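PDB 2YZI: CBS domain-containing protein from Pyrococcus horikoshii, which is of unknown function but carries a pair of CBS domains, modules that in relatives often bind adenosine-containing ligands and regulate partner proteins. Local coordinates for residues B[70-74]-B[75-79]. Numbering follows the deposited sequence.
Sequences YDIPV and ERIMT
The carbonyl oxygen of V74 accepts one sound and one weak backbone N-H from the chain that follows it. I77 N donates at 2.9 Å to V74 O, nearly straight at the hydrogen but standing above the carbonyl plane, while M78 N reaches V74 O at 2.9 Å by a weak bond bent to 125°. One residue earlier, P73 O receives R76 N at 2.8 Å in a straighter bond (167°). The two i to i+3 bonds, to P73 O and from I77 N, define a short 3-10 turn, V74 to R76, in the loop between helix 56-64 and strand 84-86 that links the two CBS domains; the M78 bond adds an i+4 contact at its end. P73 precedes the turn, where its missing N-H costs no bond and its ring restricts phi. Against that apolar ring lies the R76 stem, CG of R76 3.9 Å from CG of P73, bending about its CG-CD bond. The branched chains of I72 and I77 cross almost at right angles, CD1 of I72 meeting CG2 of I77 at 4.0 Å. CG1 of I77, set between its own N and carbonyl carbon (chi1 62°), comes within 3.4 Å of V74 O. Branched and apolar, I77 suits its buried place between V26 of helix 26-35, which I72 also touches, and I59 and V63 of helix 56-64; V74 packs on A29, whereas E75 extends its carboxylate away from the turn.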
ATOM      1  N   TYR B  70      -9.780   6.505 -18.563  1.00 46.72           N
ATOM      2  CA  TYR B  70      -9.666   5.312 -17.732  1.00 47.17           C
ATOM      3  C   TYR B  70      -9.609   4.077 -18.615  1.00 45.85           C
ATOM      4  O   TYR B  70      -9.398   2.965 -18.129  1.00 45.47           O
ATOM      5  CB  TYR B  70     -10.869   5.211 -16.790  1.00 49.73           C
ATOM      6  CG  TYR B  70     -10.995   6.361 -15.815  1.00 52.31           C
ATOM      7  CD1 TYR B  70     -10.276   7.544 -15.998  1.00 53.97           C
ATOM      8  CD2 TYR B  70     -11.860   6.282 -14.727  1.00 53.63           C
ATOM      9  CE1 TYR B  70     -10.415   8.619 -15.129  1.00 55.30           C
ATOM     10  CE2 TYR B  70     -12.011   7.352 -13.850  1.00 55.16           C
ATOM     11  CZ  TYR B  70     -11.285   8.518 -14.056  1.00 55.63           C
ATOM     12  OH  TYR B  70     -11.437   9.589 -13.202  1.00 57.02           O
ATOM     13  N   ASP B  71      -9.799   4.285 -19.914  1.00 43.85           N
ATOM     14  CA  ASP B  71      -9.779   3.191 -20.873  1.00 41.95           C
ATOM     15  C   ASP B  71      -8.423   2.988 -21.544  1.00 39.35           C
ATOM     16  O   ASP B  71      -8.280   2.084 -22.367  1.00 39.75           O
ATOM     17  CB  ASP B  71     -10.847   3.404 -21.957  1.00 43.22           C
ATOM     18  CG  ASP B  71     -10.631   4.683 -22.763  1.00 44.51           C
ATOM     19  OD1 ASP B  71      -9.505   4.915 -23.257  1.00 45.32           O
ATOM     20  OD2 ASP B  71     -11.597   5.458 -22.915  1.00 47.06           O
ATOM     21  N   ILE B  72      -7.432   3.814 -21.213  1.00 35.53           N
ATOM     22  CA  ILE B  72      -6.125   3.650 -21.840  1.00 33.69           C
ATOM     23  C   ILE B  72      -5.450   2.349 -21.409  1.00 31.32           C
ATOM     24  O   ILE B  72      -5.598   1.901 -20.271  1.00 31.83           O
ATOM     25  CB  ILE B  72      -5.156   4.822 -21.525  1.00 33.33           C
ATOM     26  CG1 ILE B  72      -4.782   4.819 -20.039  1.00 34.73           C
ATOM     27  CG2 ILE B  72      -5.789   6.143 -21.934  1.00 33.88           C
ATOM     28  CD1 ILE B  72      -3.650   5.752 -19.689  1.00 33.82           C
ATOM     29  N   PRO B  73      -4.704   1.718 -22.324  1.00 29.67           N
ATOM     30  CA  PRO B  73      -4.019   0.466 -21.992  1.00 28.11           C
ATOM     31  C   PRO B  73      -2.882   0.718 -21.005  1.00 25.47           C
ATOM     32  O   PRO B  73      -2.130   1.680 -21.147  1.00 24.68           O
ATOM     33  CB  PRO B  73      -3.525  -0.014 -23.350  1.00 29.13           C
ATOM     34  CG  PRO B  73      -3.219   1.280 -24.056  1.00 28.96           C
ATOM     35  CD  PRO B  73      -4.435   2.110 -23.720  1.00 29.83           C
ATOM     36  N   VAL B  74      -2.776  -0.145 -19.999  1.00 24.54           N
ATOM     37  CA  VAL B  74      -1.743  -0.035 -18.969  1.00 21.55           C
ATOM     38  C   VAL B  74      -0.334   0.085 -19.555  1.00 22.12           C
ATOM     39  O   VAL B  74       0.605   0.513 -18.885  1.00 18.91           O
ATOM     40  CB  VAL B  74      -1.788  -1.257 -18.039  1.00 22.03           C
ATOM     41  CG1 VAL B  74      -3.178  -1.412 -17.468  1.00 21.53           C
ATOM     42  CG2 VAL B  74      -1.396  -2.502 -18.792  1.00 18.32           C
ATOM     43  N   GLU B  75      -0.193  -0.304 -20.811  1.00 22.22           N
ATOM     44  CA  GLU B  75       1.091  -0.236 -21.486  1.00 24.67           C
ATOM     45  C   GLU B  75       1.600   1.203 -21.462  1.00 25.40           C
ATOM     46  O   GLU B  75       2.807   1.455 -21.427  1.00 25.65           O
ATOM     47  CB  GLU B  75       0.936  -0.720 -22.929  1.00 24.91           C
ATOM     48  CG  GLU B  75       2.169  -0.548 -23.783  1.00 31.06           C
ATOM     49  CD  GLU B  75       1.941  -0.953 -25.225  1.00 32.60           C
ATOM     50  OE1 GLU B  75       1.613  -2.132 -25.474  1.00 33.20           O
ATOM     51  OE2 GLU B  75       2.095  -0.091 -26.110  1.00 35.18           O
ATOM     52  N   ARG B  76       0.663   2.143 -21.451  1.00 25.12           N
ATOM     53  CA  ARG B  76       0.987   3.562 -21.454  1.00 26.84           C
ATOM     54  C   ARG B  76       1.436   4.144 -20.119  1.00 26.24           C
ATOM     55  O   ARG B  76       1.915   5.276 -20.076  1.00 25.25           O
ATOM     56  CB  ARG B  76      -0.215   4.354 -21.970  1.00 29.38           C
ATOM     57  CG  ARG B  76      -0.535   4.076 -23.418  1.00 34.22           C
ATOM     58  CD  ARG B  76      -1.674   4.937 -23.924  1.00 38.40           C
ATOM     59  NE  ARG B  76      -1.460   6.358 -23.657  1.00 42.00           N
ATOM     60  CZ  ARG B  76      -0.343   7.024 -23.939  1.00 43.39           C
ATOM     61  NH1 ARG B  76       0.685   6.398 -24.501  1.00 43.99           N
ATOM     62  NH2 ARG B  76      -0.254   8.320 -23.658  1.00 43.13           N
ATOM     63  N   ILE B  77       1.288   3.378 -19.039  1.00 25.05           N
ATOM     64  CA  ILE B  77       1.672   3.857 -17.718  1.00 26.03           C
ATOM     65  C   ILE B  77       2.570   2.915 -16.939  1.00 27.24           C
ATOM     66  O   ILE B  77       2.961   3.226 -15.815  1.00 25.86           O
ATOM     67  CB  ILE B  77       0.444   4.126 -16.832  1.00 26.10           C
ATOM     68  CG1 ILE B  77      -0.343   2.832 -16.620  1.00 26.30           C
ATOM     69  CG2 ILE B  77      -0.408   5.199 -17.453  1.00 27.59           C
ATOM     70  CD1 ILE B  77      -1.337   2.901 -15.487  1.00 27.01           C
HETATM   71  N   MSE B  78       2.888   1.762 -17.518  1.00 29.34           N
HETATM   72  CA  MSE B  78       3.737   0.788 -16.839  1.00 25.72           C
HETATM   73  C   MSE B  78       5.220   1.144 -16.891  1.00 24.95           C
HETATM   74  O   MSE B  78       5.658   1.862 -17.786  1.00 23.17           O
HETATM   75  CB  MSE B  78       3.539  -0.596 -17.456  1.00 24.68           C
HETATM   76  CG  MSE B  78       4.064  -0.720 -18.861  1.00 25.86           C
HETATM   77 SE   MSE B  78       3.606  -2.427 -19.631  1.00 27.54          SE
HETATM   78  CE  MSE B  78       4.990  -2.498 -21.011  1.00 24.90           C
ATOM     79  N   THR B  79       5.979   0.645 -15.917  1.00 23.95           N
ATOM     80  CA  THR B  79       7.421   0.875 -15.859  1.00 26.13           C
ATOM     81  C   THR B  79       8.033  -0.330 -16.550  1.00 25.08           C
ATOM     82  O   THR B  79       7.585  -1.456 -16.339  1.00 27.19           O
ATOM     83  CB  THR B  79       7.950   0.954 -14.402  1.00 26.57           C
ATOM     84  OG1 THR B  79       7.477  -0.170 -13.650  1.00 31.16           O
ATOM     85  CG2 THR B  79       7.484   2.227 -13.736  1.00 28.02           C
TER